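Local atomic coordinates of caspase Nc (Drosophila melanogaster, PDB entry 2FP3), a protein that acts as an initiator cysteine protease of the caspase family, driving the proteolytic cascade that executes apoptosis, including steroid-triggered cell death during metamorphosis. Residues 34-39 and 89-94. The protein carries 2 engineered substitutions. Numbering follows the deposited sequence.
Sequences PEVKKS and LIHLFQ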
loop_
_atom_site.group_PDB
_atom_site.type_symbol
_atom_site.label_atom_id
_atom_site.label_comp_id
_atom_site.label_asym_id
_atom_site.label_seq_id
_atom_site.Cartn_x
_atom_site.Cartn_y
_atom_site.Cartn_z
ATOM N N PRO A 34 -15.096 9.647 3.024
ATOM C CA PRO A 34 -15.179 9.899 4.461
ATOM C C PRO A 34 -14.310 11.072 4.868
ATOM O O PRO A 34 -13.413 11.474 4.131
ATOM C CB PRO A 34 -14.684 8.589 5.065
ATOM C CG PRO A 34 -15.108 7.573 4.058
ATOM C CD PRO A 34 -14.729 8.245 2.764
ATOM N N GLU A 35 -14.575 11.616 6.046
ATOM C CA GLU A 35 -13.796 12.731 6.547
ATOM C C GLU A 35 -12.507 12.200 7.153
ATOM O O GLU A 35 -12.533 11.278 7.968
ATOM C CB GLU A 35 -14.586 13.480 7.616
ATOM C CG GLU A 35 -13.771 14.501 8.383
ATOM C CD GLU A 35 -14.437 14.908 9.680
ATOM O OE1 GLU A 35 -15.552 15.468 9.629
ATOM O OE2 GLU A 35 -13.844 14.664 10.752
ATOM N N VAL A 36 -11.381 12.781 6.756
ATOM C CA VAL A 36 -10.084 12.376 7.286
ATOM C C VAL A 36 -9.633 13.426 8.288
ATOM O O VAL A 36 -9.264 14.534 7.896
ATOM C CB VAL A 36 -9.024 12.281 6.169
ATOM C CG1 VAL A 36 -7.655 12.023 6.772
ATOM C CG2 VAL A 36 -9.386 11.177 5.197
ATOM N N LYS A 37 -9.665 13.094 9.578
ATOM C CA LYS A 37 -9.252 14.058 10.590
ATOM C C LYS A 37 -7.833 14.502 10.272
ATOM O O LYS A 37 -7.052 13.729 9.733
ATOM C CD LYS A 37 -9.308 13.864 14.494
ATOM C CE LYS A 37 -10.726 13.375 14.768
ATOM N NZ LYS A 37 -11.148 12.256 13.879
ATOM N N LYS A 38 -7.505 15.747 10.600
ATOM C CA LYS A 38 -6.186 16.298 10.327
ATOM C C LYS A 38 -5.362 16.457 11.593
ATOM O O LYS A 38 -5.902 16.622 12.678
ATOM C CB LYS A 38 -6.302 17.676 9.665
ATOM C CG LYS A 38 -7.175 17.745 8.414
ATOM C CD LYS A 38 -7.166 19.172 7.859
ATOM C CE LYS A 38 -8.339 19.457 6.914
ATOM N NZ LYS A 38 -8.332 18.621 5.680
ATOM N N SER A 39 -4.045 16.414 11.447
ATOM C CA SER A 39 -3.160 16.597 12.579
ATOM C C SER A 39 -3.142 18.081 12.942
ATOM O O SER A 39 -3.491 18.938 12.128
ATOM C CB SER A 39 -1.742 16.151 12.221
ATOM O OG SER A 39 -1.717 14.778 11.900
ATOM N N LEU A 89 -8.855 4.552 -1.850
ATOM C CA LEU A 89 -7.434 4.831 -1.727
ATOM C C LEU A 89 -7.097 6.225 -2.236
ATOM O O LEU A 89 -6.398 6.985 -1.557
ATOM C CB LEU A 89 -6.615 3.776 -2.475
ATOM C CG LEU A 89 -6.600 2.395 -1.806
ATOM C CD1 LEU A 89 -6.064 1.353 -2.769
ATOM C CD2 LEU A 89 -5.768 2.449 -0.535
ATOM N N ILE A 90 -7.591 6.572 -3.424
ATOM C CA ILE A 90 -7.310 7.890 -3.972
ATOM C C ILE A 90 -7.802 8.967 -3.016
ATOM O O ILE A 90 -7.048 9.863 -2.638
ATOM C CB ILE A 90 -7.952 8.071 -5.369
ATOM C CG1 ILE A 90 -7.181 7.230 -6.388
ATOM C CG2 ILE A 90 -7.902 9.544 -5.800
ATOM C CD1 ILE A 90 -7.912 7.019 -7.709
ATOM N N HIS A 91 -9.057 8.875 -2.610
ATOM C CA HIS A 91 -9.596 9.858 -1.684
ATOM C C HIS A 91 -8.704 10.005 -0.443
ATOM O O HIS A 91 -8.286 11.108 -0.090
ATOM C CB HIS A 91 -11.005 9.462 -1.242
ATOM C CG HIS A 91 -11.489 10.229 -0.053
ATOM N ND1 HIS A 91 -11.746 11.582 -0.098
ATOM C CD2 HIS A 91 -11.691 9.849 1.229
ATOM C CE1 HIS A 91 -12.081 12.004 1.109
ATOM N NE2 HIS A 91 -12.054 10.971 1.932
ATOM N N LEU A 92 -8.423 8.886 0.215
ATOM C CA LEU A 92 -7.594 8.886 1.416
ATOM C C LEU A 92 -6.223 9.526 1.231
ATOM O O LEU A 92 -5.772 10.310 2.086
ATOM C CB LEU A 92 -7.388 7.457 1.921
ATOM C CG LEU A 92 -6.318 7.292 3.006
ATOM C CD1 LEU A 92 -6.761 8.015 4.258
ATOM C CD2 LEU A 92 -6.095 5.807 3.294
ATOM N N PHE A 93 -5.547 9.194 0.133
ATOM C CA PHE A 93 -4.225 9.753 -0.075
ATOM C C PHE A 93 -4.217 11.194 -0.557
ATOM O O PHE A 93 -3.205 11.890 -0.414
ATOM C CB PHE A 93 -3.378 8.824 -0.957
ATOM C CG PHE A 93 -2.910 7.596 -0.222
ATOM C CD1 PHE A 93 -3.663 6.427 -0.236
ATOM C CD2 PHE A 93 -1.790 7.655 0.605
ATOM C CE1 PHE A 93 -3.320 5.342 0.568
ATOM C CE2 PHE A 93 -1.438 6.572 1.416
ATOM C CZ PHE A 93 -2.212 5.412 1.397
ATOM N N GLN A 94 -5.338 11.656 -1.107
ATOM C CA GLN A 94 -5.421 13.060 -1.509
ATOM C C GLN A 94 -5.456 13.882 -0.225
ATOM O O GLN A 94 -4.859 14.948 -0.145
ATOM C CB GLN A 94 -6.682 13.340 -2.313
ATOM C CG GLN A 94 -6.594 12.904 -3.758
ATOM C CD GLN A 94 -7.744 13.430 -4.584
ATOM O OE1 GLN A 94 -8.913 13.307 -4.199
ATOM N NE2 GLN A 94 -7.424 14.018 -5.734
#
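Pro34 meets His91 where an extended loop that precedes the first strand of the caspase fold runs across helix 82-95, one of the helices packed on the central, largely parallel beta-sheet. Proline suits this exposed start of the segment: its ring restricts phi to values compatible with an extended backbone, and although its nitrogen has no hydrogen to give, its carbonyl can still accept one. Pro34 O takes a hydrogen bond from His91 NE2 at 2.6 Å, bent to an N-H...O angle of 146°. The donor lies in the carbonyl plane, on a lone pair, with a C=O...N angle of 145°, while the oxygen sits near the edge of the imidazole, somewhat tilted from its plane. The proline ring adds an apolar touch, its CD 3.8 Å from His91 CD2.

In His91, CG lies anti to the backbone N (chi1 166°) and beside the carbonyl carbon, which carries the ring across to the loop. Its other nitrogen, ND1, is hydrogen-bonded to Val31 O, which should hold the buried ring against rotation. Since carbonyl oxygens can only accept, the two bonds together suggest a doubly protonated, positively charged imidazole.

Val36, compact and beta-branched, directs its CB toward helix 82-95, where it meets Leu92. Both side chains also pack on helix 251-266, Val36 on Ala264 and Leu92 on Cys260 and Met263. Backbone hydrogen bonds of Lys37 with Ala264 and of Ser39 with Pro311 anchor the rest of the loop. The CG2 methyl of Val36 approaches the His91 ring obliquely, 4.2 Å from NE2, and lies equally far, 4.2 Å, from Leu92 CD1.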